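Local coordinates for protein Amuc_1100 (Akkermansia muciniphila, PDB 6KNY) that is of unknown function and is probably held in the membrane by a transmembrane helix that this crystallised fragment lacks, at residues T54-F59 against D198-V203; T171-E176 against L273-Q278; S100-Q105 against A126-V131; N75-F80 against F122-I127. All coordinates share one frame; numbering follows the deposited sequence. Where two conformers were deposited one is given.

Contact 1: residues T54-F59 against D198-V203; sequences TAYKPF and DYLFTV
The turn that runs from Tyr56 to Phe59, just after helix 51-55, meets the chain entering strand 201-210 with the CA atoms of Phe59 and Asp198 5.2 Å apart. No hydrogen bond crosses the contact. Phe59 carries it with its ring. CB of Leu200 sits over one face, 3.9 Å from the ring centroid and 16° off the ring normal, which makes a CH-pi contact. Pro58 CG lies over the opposite face, offset toward the rim. At the ring edge, near its plane, lie Tyr199 N and the carbonyl carbon of Asp198, the latter 3.8 Å from Phe59 CD1. Phe59 CD1 also comes to 3.5 Å from Tyr199 C. CG of Phe59 stands anti to its carbonyl carbon (chi1 -55°), and this turns the ring toward the 198-200 backbone. Phe59 N also bonds back to Tyr56 O at 2.9 Å, which closes the turn. The contact lays the chain after helix 51-55 against the loop that leads into strand 201-210, an outermost strand of the mixed sheet. Phe276 of the adjoining strand 265-276 touches Tyr56, Phe59 and Leu200 alike. An alanine at Phe59 would lack the ring, and Leu200 CB would probably lose its aromatic partner while a gap opened beside the 198-200 backbone. Leu200 also reaches Tyr56, with its CD2 4.0 Å from Tyr56 CD1; the two side chains meet at a slant. Next to this apolar patch, Asp198 directs its CB away from the turn, and its backbone O accepts a hydrogen bond from Ser62 OG.

Contact 2: residues T171-E176 against L273-Q278; sequences TPMPLE and LVHFNQ
Thr171 pairs with His275, and Met173 with Leu273, as antiparallel hydrogen-bonded pairs; Pro172 and Val274 form the non-hydrogen-bonded pair between them. Thr171 N reaches His275 O at 2.7 Å, in the carbonyl plane, and His275 N returns a bond to Thr171 O. Met173 N and Leu273 O, 2.7 Å apart, repeat the pattern, with Leu273 N bonding back to Met173 O. The tight side is the face that bears Thr171, Met173, Leu273 and His275. Met173 is extended beyond CG (chi2 -179°), and this carries its CE alongside His275, 3.6 Å from His275 CB. Met173 CB also packs on Leu273 CB at 4.1 Å. Helix 117-134 lies over this face: Phe122 meets the His275 ring edge-to-face. At the end of the pairing, Asn277 ND2 donates to Thr171 OG1 at 2.8 Å, almost straight (166°) and in its amide plane. The amide oxygen, Asn277 OD1, accepts from His275 ND1 at 2.8 Å. With His275 NE2 bonded to Ser63 O, both ring nitrogens have partners, which fixes the rotation of the imidazole. The other face is looser. Pro172 and Val274 point there, and their side chains contribute little; Pro172 is exposed, and its CA makes a CA-H...O contact with Leu273 O. The arrangement is that of an antiparallel strand pair inside a mixed, mostly antiparallel sheet with helix 117-134 packed on one face.

Contact 3: residues S100-Q105 against A126-V131; sequences SWLGFQ and AINSLV
Leu102 meets helix 117-134 with both methyl groups. The chain reaches it from Ser100 and Trp101, at the end of helix 97-100, where Trp101 begins a type I' turn closed by Phe104 N bonding to Trp101 O at 2.9 Å. Leu102 is the first residue to leave the helical conformation, with positive phi (63°). Its CG stands anti to its carbonyl carbon (chi1 -66°), and the methyls fork over the helix. CD2 lies 3.9 Å from Val131 CG2 and also touches Ile127 CG2. CD1 comes to 3.9 Å from Asn128 OD1. The Leu102 carbonyl O packs at 3.6 Å on Ile127 CG2. Gly103 follows with phi 90°, where a CB would press on the carbonyl O of Leu102. Its own carbonyl O accepts a hydrogen bond from Arg147 NE. Phe104 then points its ring at the helix from the opposite direction to Ile127; CE2 is 3.9 Å from Ile127 CD1. Phe73 meets the same ring edge-to-face. No hydrogen bond joins the two segments; the contact is mainly methyl packing, and most of its residues are buried. It is a tight turn after a short helix, set against the side of a longer helix in the core of this alpha+beta domain.

Contact 4: residues N75-F80 against F122-I127; sequences NELKTF and FELKAI
Leu124 projects from helix 117-134 toward helix 70-91 and touches Leu77 and Phe80. Its CD2 packs 3.9 Å from Leu77 CB, the two side chains crossing at about a right angle. Its CD1 lies at the edge of the Phe80 ring, near the ring plane, 3.7 Å from Phe80 CD2. CG of Leu124 is anti to the backbone N (chi1 170°), which sends both methyls across to the other helix. An alanine at Leu124 would remove these methyls and would probably open a gap between Leu77 and the edge of Phe80. Glu76 and Lys125 are modelled as a salt bridge, but its geometry is doubtful, because Glu76 OE2 sits too close to its neighbour. Lys125 is bent at chi2 and chi4, and its NZ also comes to the edge of Phe80, 3.5 Å from CZ. Behind these groups, Glu76 CG lies over one face of the Phe80 ring, toward its rim. Within helix 70-91, Phe80 N bonds to Glu76 O at 2.9 Å, which sets the ring one turn beyond Glu76. The two short helical segments run nearly parallel, 11° apart, with axes 10.8 Å from each other at closest approach. Trp101 packs on Leu77. Helix 117-134 lies between helix 70-91 and the sheet: its Phe122 and Glu123 touch Met173 of strand 170-181 and Leu273 of strand 265-276.

In the fold
From the N terminus, the turn after helix 51-55 opens contact 1, which closes only at 198-203, at the start of strand 201-210. Helix 70-91 opens contact 4 and the turn at 100-105 opens contact 3; both close on helix 117-134, where they share Ala126 and Ile127. These two lie nested inside the loop of contact 1. Contact 2 opens later, at 171-176, and closes at 273-278, so it crosses contact 1 and follows contacts 3 and 4 in series. Contacts 1 and 2 meet where strands 201-210 and 265-276 are neighbours. Ala126 touches Tyr199, in the loop before strand 201-210, and Leu273 of strand 265-276, which ties the helix to both loop and sheet.

Contact 1: residues T54-F59 against D198-V203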
loop_
_atom_site.group_PDB
_atom_site.type_symbol
_atom_site.label_atom_id
_atom_site.label_comp_id
_atom_site.label_asym_id
_atom_site.label_seq_id
_atom_site.Cartn_x
_atom_site.Cartn_y
_atom_site.Cartn_z
ATOM N N THR A 54 22.545 -2.851 6.281
ATOM C CA THR A 54 22.599 -4.261 6.668
ATOM C C THR A 54 21.244 -4.749 7.152
ATOM O O THR A 54 20.734 -5.783 6.703
ATOM C CB THR A 54 23.615 -4.474 7.789
ATOM O OG1 THR A 54 24.919 -4.107 7.358
ATOM C CG2 THR A 54 23.636 -5.949 8.202
ATOM N N ALA A 55 20.663 -4.028 8.105
ATOM C CA ALA A 55 19.479 -4.517 8.791
ATOM C C ALA A 55 18.298 -4.664 7.846
ATOM O O ALA A 55 17.453 -5.534 8.054
ATOM C CB ALA A 55 19.112 -3.573 9.948
ATOM N N TYR A 56 18.210 -3.819 6.816
ATOM C CA TYR A 56 17.042 -3.754 5.942
ATOM C C TYR A 56 17.425 -3.984 4.481
ATOM O O TYR A 56 16.746 -3.509 3.556
ATOM C CB TYR A 56 16.322 -2.418 6.132
ATOM C CG TYR A 56 15.879 -2.239 7.577
ATOM C CD1 TYR A 56 14.947 -3.103 8.157
ATOM C CD2 TYR A 56 16.451 -1.259 8.380
ATOM C CE1 TYR A 56 14.555 -2.962 9.486
ATOM C CE2 TYR A 56 16.078 -1.112 9.725
ATOM C CZ TYR A 56 15.130 -1.966 10.270
ATOM O OH TYR A 56 14.761 -1.814 11.601
ATOM N N LYS A 57 18.498 -4.745 4.274
ATOM C CA LYS A 57 19.046 -4.979 2.936
ATOM C C LYS A 57 18.010 -5.332 1.874
ATOM O O LYS A 57 18.043 -4.717 0.794
ATOM C CB LYS A 57 20.121 -6.074 3.015
ATOM C CG LYS A 57 20.831 -6.334 1.670
ATOM C CD LYS A 57 22.025 -7.288 1.843
ATOM C CE LYS A 57 22.805 -7.487 0.540
ATOM N NZ LYS A 57 24.263 -7.146 0.685
ATOM N N PRO A 58 17.091 -6.285 2.079
ATOM C CA PRO A 58 16.175 -6.646 0.978
ATOM C C PRO A 58 15.187 -5.553 0.625
ATOM O O PRO A 58 14.577 -5.623 -0.448
ATOM C CB PRO A 58 15.440 -7.896 1.494
ATOM C CG PRO A 58 15.634 -7.906 2.978
ATOM C CD PRO A 58 16.879 -7.117 3.284
ATOM N N PHE A 59 15.029 -4.529 1.456
ATOM C CA PHE A 59 14.098 -3.457 1.136
ATOM C C PHE A 59 14.734 -2.297 0.392
ATOM O O PHE A 59 14.015 -1.369 0.006
ATOM C CB PHE A 59 13.430 -2.958 2.418
ATOM C CG PHE A 59 12.771 -4.055 3.181
ATOM C CD1 PHE A 59 11.666 -4.700 2.644
ATOM C CD2 PHE A 59 13.285 -4.496 4.389
ATOM C CE1 PHE A 59 11.047 -5.741 3.323
ATOM C CE2 PHE A 59 12.675 -5.541 5.075
ATOM C CZ PHE A 59 11.543 -6.154 4.548
ATOM N N ASP A 198 9.692 -7.177 -0.590
ATOM C CA ASP A 198 10.372 -6.115 -1.309
ATOM C C ASP A 198 10.069 -4.731 -0.768
ATOM O O ASP A 198 10.739 -3.773 -1.161
ATOM C CB ASP A 198 9.963 -6.138 -2.789
ATOM C CG ASP A 198 10.511 -7.345 -3.548
ATOM O OD1 ASP A 198 11.549 -7.915 -3.133
ATOM O OD2 ASP A 198 9.877 -7.728 -4.558
ATOM N N TYR A 199 9.064 -4.604 0.094
ATOM C CA TYR A 199 8.612 -3.316 0.595
ATOM C C TYR A 199 8.433 -3.425 2.099
ATOM O O TYR A 199 7.872 -4.411 2.584
ATOM C CB TYR A 199 7.298 -2.900 -0.077
ATOM C CG TYR A 199 7.419 -2.650 -1.565
ATOM C CD1 TYR A 199 7.931 -1.449 -2.050
ATOM C CD2 TYR A 199 7.008 -3.607 -2.490
ATOM C CE1 TYR A 199 8.013 -1.204 -3.411
ATOM C CE2 TYR A 199 7.097 -3.376 -3.856
ATOM C CZ TYR A 199 7.608 -2.181 -4.308
ATOM O OH TYR A 199 7.706 -1.946 -5.663
ATOM N N LEU A 200 8.907 -2.418 2.835
ATOM C CA LEU A 200 8.849 -2.419 4.298
ATOM C C LEU A 200 7.683 -1.547 4.770
ATOM O O LEU A 200 7.744 -0.312 4.689
ATOM C CB LEU A 200 10.174 -1.930 4.887
ATOM C CG LEU A 200 10.280 -1.792 6.420
ATOM C CD1 LEU A 200 9.995 -3.117 7.117
ATOM C CD2 LEU A 200 11.701 -1.279 6.784
ATOM N N PHE A 201 6.625 -2.190 5.261
ATOM C CA PHE A 201 5.515 -1.502 5.922
ATOM C C PHE A 201 5.658 -1.708 7.419
ATOM O O PHE A 201 5.788 -2.850 7.882
ATOM C CB PHE A 201 4.152 -2.043 5.476
ATOM C CG PHE A 201 3.766 -1.669 4.074
ATOM C CD1 PHE A 201 3.058 -0.502 3.822
ATOM C CD2 PHE A 201 4.073 -2.515 3.003
ATOM C CE1 PHE A 201 2.682 -0.165 2.523
ATOM C CE2 PHE A 201 3.695 -2.184 1.710
ATOM C CZ PHE A 201 2.994 -1.019 1.470
ATOM N N THR A 202 5.647 -0.619 8.171
ATOM C CA THR A 202 5.748 -0.732 9.613
ATOM C C THR A 202 4.416 -0.314 10.219
ATOM O O THR A 202 3.680 0.485 9.636
ATOM C CB THR A 202 6.922 0.104 10.145
ATOM O OG1 THR A 202 7.137 -0.215 11.531
ATOM C CG2 THR A 202 6.634 1.596 10.000
ATOM N N VAL A 203 4.069 -0.917 11.351
ATOM C CA VAL A 203 2.732 -0.767 11.922
ATOM C C VAL A 203 2.771 0.378 12.924
ATOM O O VAL A 203 3.395 0.271 13.983
ATOM C CB VAL A 203 2.242 -2.062 12.580
ATOM C CG1 VAL A 203 0.925 -1.815 13.324
ATOM C CG2 VAL A 203 2.067 -3.159 11.537
#

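Contact 2: residues T171-E176 against L273-Q278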
loop_
_atom_site.group_PDB
_atom_site.type_symbol
_atom_site.label_atom_id
_atom_site.label_comp_id
_atom_site.label_asym_id
_atom_site.label_seq_id
_atom_site.Cartn_x
_atom_site.Cartn_y
_atom_site.Cartn_z
ATOM N N THR A 171 12.193 8.060 4.436
ATOM C CA THR A 171 11.003 8.902 4.470
ATOM C C THR A 171 9.809 7.990 4.688
ATOM O O THR A 171 9.602 7.058 3.894
ATOM C CB THR A 171 10.823 9.687 3.175
ATOM O OG1 THR A 171 11.916 10.598 3.016
ATOM C CG2 THR A 171 9.443 10.433 3.150
ATOM N N PRO A 172 9.052 8.166 5.768
ATOM C CA PRO A 172 7.874 7.326 5.990
ATOM C C PRO A 172 6.719 7.825 5.148
ATOM O O PRO A 172 6.517 9.035 5.000
ATOM C CB PRO A 172 7.572 7.525 7.484
ATOM C CG PRO A 172 7.995 8.974 7.737
ATOM C CD PRO A 172 9.214 9.212 6.797
ATOM N N MET A 173 5.919 6.893 4.635
ATOM C CA MET A 173 4.758 7.268 3.829
ATOM C C MET A 173 3.494 6.690 4.445
ATOM O O MET A 173 3.307 5.462 4.427
ATOM C CB MET A 173 4.936 6.799 2.386
ATOM C CG MET A 173 6.187 7.408 1.727
ATOM S SD MET A 173 6.366 6.878 0.020
ATOM C CE MET A 173 7.850 7.765 -0.498
ATOM N N PRO A 174 2.587 7.515 4.984
ATOM C CA PRO A 174 1.459 6.977 5.760
ATOM C C PRO A 174 0.361 6.421 4.875
ATOM O O PRO A 174 0.139 6.887 3.752
ATOM C CB PRO A 174 0.960 8.195 6.548
ATOM C CG PRO A 174 1.287 9.351 5.643
ATOM C CD PRO A 174 2.589 8.990 4.948
ATOM N N LEU A 175 -0.314 5.391 5.392
ATOM C CA LEU A 175 -1.592 4.961 4.842
ATOM C C LEU A 175 -2.361 4.176 5.893
ATOM O O LEU A 175 -1.797 3.693 6.885
ATOM C CB LEU A 175 -1.408 4.114 3.581
ATOM C CG LEU A 175 -0.714 2.774 3.757
ATOM C CD1 LEU A 175 -1.372 1.745 2.818
ATOM C CD2 LEU A 175 0.794 2.927 3.440
ATOM N N GLU A 176 -3.656 4.024 5.639
ATOM C CA GLU A 176 -4.541 3.240 6.488
ATOM C C GLU A 176 -5.290 2.256 5.612
ATOM O O GLU A 176 -5.739 2.613 4.521
ATOM C CB GLU A 176 -5.581 4.114 7.210
ATOM C CG GLU A 176 -5.044 5.283 8.001
ATOM C CD GLU A 176 -6.186 6.086 8.644
ATOM O OE1 GLU A 176 -7.317 5.554 8.736
ATOM O OE2 GLU A 176 -5.957 7.251 9.030
ATOM N N LEU A 273 4.879 3.134 5.226
ATOM C CA LEU A 273 5.773 2.562 4.227
ATOM C C LEU A 273 7.119 3.269 4.328
ATOM O O LEU A 273 7.182 4.500 4.278
ATOM C CB LEU A 273 5.173 2.742 2.833
ATOM C CG LEU A 273 6.033 2.400 1.608
ATOM C CD1 LEU A 273 6.384 0.910 1.586
ATOM C CD2 LEU A 273 5.332 2.867 0.301
ATOM N N VAL A 274 8.195 2.508 4.468
ATOM C CA VAL A 274 9.515 3.091 4.691
ATOM C C VAL A 274 10.209 3.232 3.337
ATOM O O VAL A 274 10.535 2.226 2.694
ATOM C CB VAL A 274 10.327 2.234 5.670
ATOM C CG1 VAL A 274 11.732 2.794 5.859
ATOM C CG2 VAL A 274 9.571 2.134 7.018
ATOM N N HIS A 275 10.417 4.476 2.884
ATOM C CA HIS A 275 11.208 4.719 1.680
ATOM C C HIS A 275 12.649 5.046 2.074
ATOM O O HIS A 275 12.907 6.085 2.691
ATOM C CB HIS A 275 10.649 5.855 0.822
ATOM C CG HIS A 275 11.454 6.067 -0.427
ATOM N ND1 HIS A 275 12.440 7.030 -0.532
ATOM C CD2 HIS A 275 11.487 5.374 -1.593
ATOM C CE1 HIS A 275 13.015 6.949 -1.720
ATOM N NE2 HIS A 275 12.444 5.963 -2.389
ATOM N N PHE A 276 13.584 4.183 1.679
ATOM C CA PHE A 276 15.009 4.405 1.925
ATOM C C PHE A 276 15.563 5.398 0.911
ATOM O O PHE A 276 15.386 5.226 -0.298
ATOM C CB PHE A 276 15.763 3.076 1.869
ATOM C CG PHE A 276 15.362 2.147 2.967
ATOM C CD1 PHE A 276 15.964 2.230 4.219
ATOM C CD2 PHE A 276 14.352 1.222 2.772
ATOM C CE1 PHE A 276 15.559 1.394 5.266
ATOM C CE2 PHE A 276 13.934 0.391 3.812
ATOM C CZ PHE A 276 14.537 0.479 5.058
ATOM N N ASN A 277 16.223 6.443 1.405
ATOM C CA ASN A 277 16.501 7.609 0.579
ATOM C C ASN A 277 17.886 7.577 -0.058
ATOM O O ASN A 277 18.018 7.887 -1.245
ATOM C CB ASN A 277 16.330 8.886 1.408
ATOM C CG ASN A 277 14.870 9.204 1.674
ATOM O OD1 ASN A 277 13.989 8.814 0.886
ATOM N ND2 ASN A 277 14.594 9.887 2.798
ATOM N N GLN A 278 18.910 7.224 0.696
ATOM C CA GLN A 278 20.261 7.289 0.124
ATOM C C GLN A 278 21.132 6.210 0.765
ATOM O O GLN A 278 22.170 6.501 1.368
ATOM C CB GLN A 278 20.846 8.705 0.295
ATOM C CG GLN A 278 21.183 9.146 1.723
ATOM C CD GLN A 278 20.136 10.049 2.359
ATOM O OE1 GLN A 278 19.286 10.628 1.679
ATOM N NE2 GLN A 278 20.191 10.167 3.683
#

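Contact 3: residues S100-Q105 against A126-V131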
loop_
_atom_site.group_PDB
_atom_site.type_symbol
_atom_site.label_atom_id
_atom_site.label_comp_id
_atom_site.label_asym_id
_atom_site.label_seq_id
_atom_site.Cartn_x
_atom_site.Cartn_y
_atom_site.Cartn_z
ATOM N N SER A 100 -10.805 0.725 -4.155
ATOM C CA SER A 100 -10.250 0.213 -5.405
ATOM C C SER A 100 -9.262 1.191 -6.008
ATOM O O SER A 100 -8.456 0.789 -6.843
ATOM C CB SER A 100 -11.354 -0.090 -6.422
ATOM O OG SER A 100 -12.024 1.102 -6.816
ATOM N N TRP A 101 -9.273 2.447 -5.569
ATOM C CA TRP A 101 -8.327 3.430 -6.071
ATOM C C TRP A 101 -6.998 3.419 -5.327
ATOM O O TRP A 101 -6.136 4.252 -5.626
ATOM C CB TRP A 101 -8.937 4.824 -6.009
ATOM C CG TRP A 101 -9.882 5.072 -7.129
ATOM C CD1 TRP A 101 -11.254 5.055 -7.075
ATOM C CD2 TRP A 101 -9.538 5.369 -8.491
ATOM N NE1 TRP A 101 -11.777 5.326 -8.316
ATOM C CE2 TRP A 101 -10.750 5.519 -9.204
ATOM C CE3 TRP A 101 -8.325 5.514 -9.176
ATOM C CZ2 TRP A 101 -10.783 5.809 -10.570
ATOM C CZ3 TRP A 101 -8.359 5.805 -10.536
ATOM C CH2 TRP A 101 -9.578 5.943 -11.220
ATOM N N LEU A 102 -6.826 2.526 -4.347
ATOM C CA LEU A 102 -5.537 2.256 -3.707
ATOM C C LEU A 102 -4.961 3.472 -2.978
ATOM O O LEU A 102 -3.739 3.571 -2.812
ATOM C CB LEU A 102 -4.523 1.734 -4.734
ATOM C CG LEU A 102 -4.895 0.370 -5.315
ATOM C CD1 LEU A 102 -4.026 0.053 -6.535
ATOM C CD2 LEU A 102 -4.791 -0.730 -4.257
ATOM N N GLY A 103 -5.815 4.406 -2.554
ATOM C CA GLY A 103 -5.396 5.643 -1.922
ATOM C C GLY A 103 -5.147 6.801 -2.864
ATOM O O GLY A 103 -4.766 7.892 -2.405
ATOM N N PHE A 104 -5.348 6.618 -4.167
ATOM C CA PHE A 104 -4.973 7.638 -5.139
ATOM C C PHE A 104 -6.174 8.142 -5.942
ATOM O O PHE A 104 -6.020 8.551 -7.099
ATOM C CB PHE A 104 -3.901 7.098 -6.087
ATOM C CG PHE A 104 -2.627 6.630 -5.405
ATOM C CD1 PHE A 104 -1.558 7.508 -5.206
ATOM C CD2 PHE A 104 -2.477 5.304 -5.010
ATOM C CE1 PHE A 104 -0.368 7.060 -4.623
ATOM C CE2 PHE A 104 -1.288 4.854 -4.419
ATOM C CZ PHE A 104 -0.245 5.729 -4.218
ATOM N N GLN A 105 -7.378 8.145 -5.348
ATOM C CA GLN A 105 -8.540 8.624 -6.091
ATOM C C GLN A 105 -8.405 10.100 -6.434
ATOM O O GLN A 105 -8.993 10.571 -7.413
ATOM C CB GLN A 105 -9.842 8.387 -5.314
ATOM C CG GLN A 105 -11.100 8.662 -6.172
ATOM C CD GLN A 105 -12.403 8.237 -5.505
ATOM O OE1 GLN A 105 -12.507 8.221 -4.279
ATOM N NE2 GLN A 105 -13.403 7.887 -6.318
ATOM N N ALA A 126 4.143 -0.178 -4.186
ATOM C CA ALA A 126 4.176 -0.854 -2.890
ATOM C C ALA A 126 2.766 -1.156 -2.379
ATOM O O ALA A 126 2.489 -2.270 -1.902
ATOM C CB ALA A 126 4.944 -0.002 -1.873
ATOM N N ILE A 127 1.867 -0.172 -2.457
ATOM C CA ILE A 127 0.495 -0.378 -1.991
ATOM C C ILE A 127 -0.203 -1.421 -2.859
ATOM O O ILE A 127 -0.862 -2.340 -2.349
ATOM C CB ILE A 127 -0.282 0.959 -1.968
ATOM C CG1 ILE A 127 0.319 1.916 -0.934
ATOM C CG2 ILE A 127 -1.797 0.704 -1.682
ATOM C CD1 ILE A 127 -0.283 3.345 -0.945
ATOM N N ASN A 128 -0.033 -1.317 -4.181
ATOM C CA ASN A 128 -0.584 -2.328 -5.085
ATOM C C ASN A 128 -0.145 -3.732 -4.700
ATOM O O ASN A 128 -0.949 -4.667 -4.704
ATOM C CB ASN A 128 -0.178 -2.065 -6.536
ATOM C CG ASN A 128 -0.793 -3.091 -7.485
ATOM O OD1 ASN A 128 -2.015 -3.160 -7.627
ATOM N ND2 ASN A 128 0.040 -3.933 -8.063
ATOM N N SER A 129 1.140 -3.900 -4.395
ATOM C CA SER A 129 1.644 -5.221 -4.033
ATOM C C SER A 129 1.045 -5.691 -2.713
ATOM O O SER A 129 0.650 -6.858 -2.575
ATOM C CB SER A 129 3.169 -5.197 -3.956
ATOM O OG SER A 129 3.651 -6.427 -3.456
ATOM N N LEU A 130 0.976 -4.792 -1.724
ATOM C CA LEU A 130 0.390 -5.122 -0.418
ATOM C C LEU A 130 -1.070 -5.549 -0.542
ATOM O O LEU A 130 -1.466 -6.607 -0.046
ATOM C CB LEU A 130 0.485 -3.912 0.522
ATOM C CG LEU A 130 -0.195 -4.080 1.894
ATOM C CD1 LEU A 130 0.276 -5.354 2.597
ATOM C CD2 LEU A 130 0.052 -2.857 2.772
ATOM N N VAL A 131 -1.897 -4.726 -1.180
ATOM C CA VAL A 131 -3.316 -5.059 -1.240
ATOM C C VAL A 131 -3.523 -6.377 -1.981
ATOM O O VAL A 131 -4.375 -7.193 -1.607
ATOM C CB VAL A 131 -4.101 -3.900 -1.868
ATOM C CG1 VAL A 131 -5.564 -4.291 -2.061
ATOM C CG2 VAL A 131 -4.012 -2.680 -0.951
#

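Contact 4: residues N75-F80 against F122-I127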
loop_
_atom_site.group_PDB
_atom_site.type_symbol
_atom_site.label_atom_id
_atom_site.label_comp_id
_atom_site.label_asym_id
_atom_site.label_seq_id
_atom_site.Cartn_x
_atom_site.Cartn_y
_atom_site.Cartn_z
ATOM N N ASN A 75 -1.931 6.097 -15.781
ATOM C CA ASN A 75 -2.233 4.895 -16.548
ATOM C C ASN A 75 -1.898 3.643 -15.739
ATOM O O ASN A 75 -2.630 2.649 -15.783
ATOM C CB ASN A 75 -1.474 4.958 -17.879
ATOM C CG ASN A 75 -1.217 3.595 -18.485
ATOM O OD1 ASN A 75 -2.121 2.974 -19.046
ATOM N ND2 ASN A 75 0.023 3.132 -18.398
ATOM N N GLU A 76 -0.818 3.685 -14.955
ATOM C CA GLU A 76 -0.507 2.564 -14.067
ATOM C C GLU A 76 -1.557 2.430 -12.963
ATOM O O GLU A 76 -1.969 1.317 -12.611
ATOM C CB GLU A 76 0.889 2.740 -13.465
ATOM C CG GLU A 76 1.364 1.538 -12.657
ATOM C CD GLU A 76 2.745 1.753 -12.047
ATOM O OE1 GLU A 76 3.077 2.908 -11.691
ATOM O OE2 GLU A 76 3.505 0.767 -11.938
ATOM N N LEU A 77 -2.005 3.562 -12.413
ATOM C CA LEU A 77 -3.041 3.538 -11.381
ATOM C C LEU A 77 -4.329 2.876 -11.879
ATOM O O LEU A 77 -4.915 2.022 -11.200
ATOM C CB LEU A 77 -3.319 4.964 -10.903
ATOM C CG LEU A 77 -4.538 5.176 -9.989
ATOM C CD1 LEU A 77 -4.422 4.363 -8.674
ATOM C CD2 LEU A 77 -4.790 6.659 -9.719
ATOM N N LYS A 78 -4.773 3.289 -13.062
ATOM C CA LYS A 78 -5.993 2.753 -13.655
ATOM C C LYS A 78 -5.868 1.256 -13.903
ATOM O O LYS A 78 -6.787 0.490 -13.619
ATOM C CB LYS A 78 -6.317 3.479 -14.962
ATOM C CG LYS A 78 -7.326 4.605 -14.812
ATOM C CD LYS A 78 -7.034 5.740 -15.780
ATOM C CE LYS A 78 -7.687 7.035 -15.327
ATOM N NZ LYS A 78 -9.013 7.245 -15.972
ATOM N N THR A 79 -4.723 0.848 -14.438
ATOM C CA THR A 79 -4.472 -0.565 -14.728
ATOM C C THR A 79 -4.511 -1.394 -13.452
ATOM O O THR A 79 -5.168 -2.440 -13.390
ATOM C CB THR A 79 -3.119 -0.732 -15.419
ATOM O OG1 THR A 79 -3.115 -0.006 -16.654
ATOM C CG2 THR A 79 -2.813 -2.213 -15.669
ATOM N N PHE A 80 -3.799 -0.936 -12.419
ATOM C CA PHE A 80 -3.792 -1.639 -11.137
ATOM C C PHE A 80 -5.196 -1.732 -10.565
ATOM O O PHE A 80 -5.596 -2.775 -10.035
ATOM C CB PHE A 80 -2.865 -0.925 -10.150
ATOM C CG PHE A 80 -1.392 -1.178 -10.394
ATOM C CD1 PHE A 80 -0.983 -2.188 -11.256
ATOM C CD2 PHE A 80 -0.425 -0.417 -9.749
ATOM C CE1 PHE A 80 0.368 -2.426 -11.479
ATOM C CE2 PHE A 80 0.937 -0.660 -9.966
ATOM C CZ PHE A 80 1.328 -1.661 -10.827
ATOM N N PHE A 122 6.520 4.804 -6.778
ATOM C CA PHE A 122 7.024 3.905 -5.748
ATOM C C PHE A 122 5.912 3.556 -4.769
ATOM O O PHE A 122 5.685 2.385 -4.467
ATOM C CB PHE A 122 8.195 4.549 -4.999
ATOM C CG PHE A 122 8.530 3.860 -3.702
ATOM C CD1 PHE A 122 9.299 2.699 -3.698
ATOM C CD2 PHE A 122 8.050 4.342 -2.492
ATOM C CE1 PHE A 122 9.592 2.046 -2.501
ATOM C CE2 PHE A 122 8.349 3.699 -1.303
ATOM C CZ PHE A 122 9.117 2.561 -1.304
ATOM N N GLU A 123 5.194 4.571 -4.280
ATOM C CA GLU A 123 4.142 4.335 -3.290
ATOM C C GLU A 123 3.011 3.502 -3.873
ATOM O O GLU A 123 2.498 2.583 -3.224
ATOM C CB GLU A 123 3.608 5.663 -2.751
ATOM C CG GLU A 123 2.759 5.464 -1.521
ATOM C CD GLU A 123 2.301 6.758 -0.893
ATOM O OE1 GLU A 123 2.178 7.771 -1.615
ATOM O OE2 GLU A 123 2.039 6.745 0.327
ATOM N N LEU A 124 2.617 3.802 -5.111
ATOM C CA LEU A 124 1.581 3.018 -5.772
ATOM C C LEU A 124 2.013 1.567 -5.968
ATOM O O LEU A 124 1.220 0.645 -5.751
ATOM C CB LEU A 124 1.234 3.672 -7.111
ATOM C CG LEU A 124 0.335 2.885 -8.077
ATOM C CD1 LEU A 124 -0.953 2.401 -7.394
ATOM C CD2 LEU A 124 0.029 3.714 -9.338
ATOM N N LYS A 125 3.264 1.337 -6.385
ATOM C CA LYS A 125 3.699 -0.046 -6.593
ATOM C C LYS A 125 3.718 -0.820 -5.283
ATOM O O LYS A 125 3.327 -1.994 -5.248
ATOM C CB LYS A 125 5.083 -0.097 -7.262
ATOM C CG LYS A 125 5.035 0.228 -8.756
ATOM C CD LYS A 125 5.256 -1.002 -9.688
ATOM C CE LYS A 125 5.479 -0.651 -11.176
ATOM N NZ LYS A 125 4.585 -1.356 -12.157
ATOM N N ALA A 126 4.143 -0.178 -4.186
ATOM C CA ALA A 126 4.176 -0.854 -2.890
ATOM C C ALA A 126 2.766 -1.156 -2.379
ATOM O O ALA A 126 2.489 -2.270 -1.902
ATOM C CB ALA A 126 4.944 -0.002 -1.873
ATOM N N ILE A 127 1.867 -0.172 -2.457
ATOM C CA ILE A 127 0.495 -0.378 -1.991
ATOM C C ILE A 127 -0.203 -1.421 -2.859
ATOM O O ILE A 127 -0.862 -2.340 -2.349
ATOM C CB ILE A 127 -0.282 0.959 -1.968
ATOM C CG1 ILE A 127 0.319 1.916 -0.934
ATOM C CG2 ILE A 127 -1.797 0.704 -1.682
ATOM C CD1 ILE A 127 -0.283 3.345 -0.945
#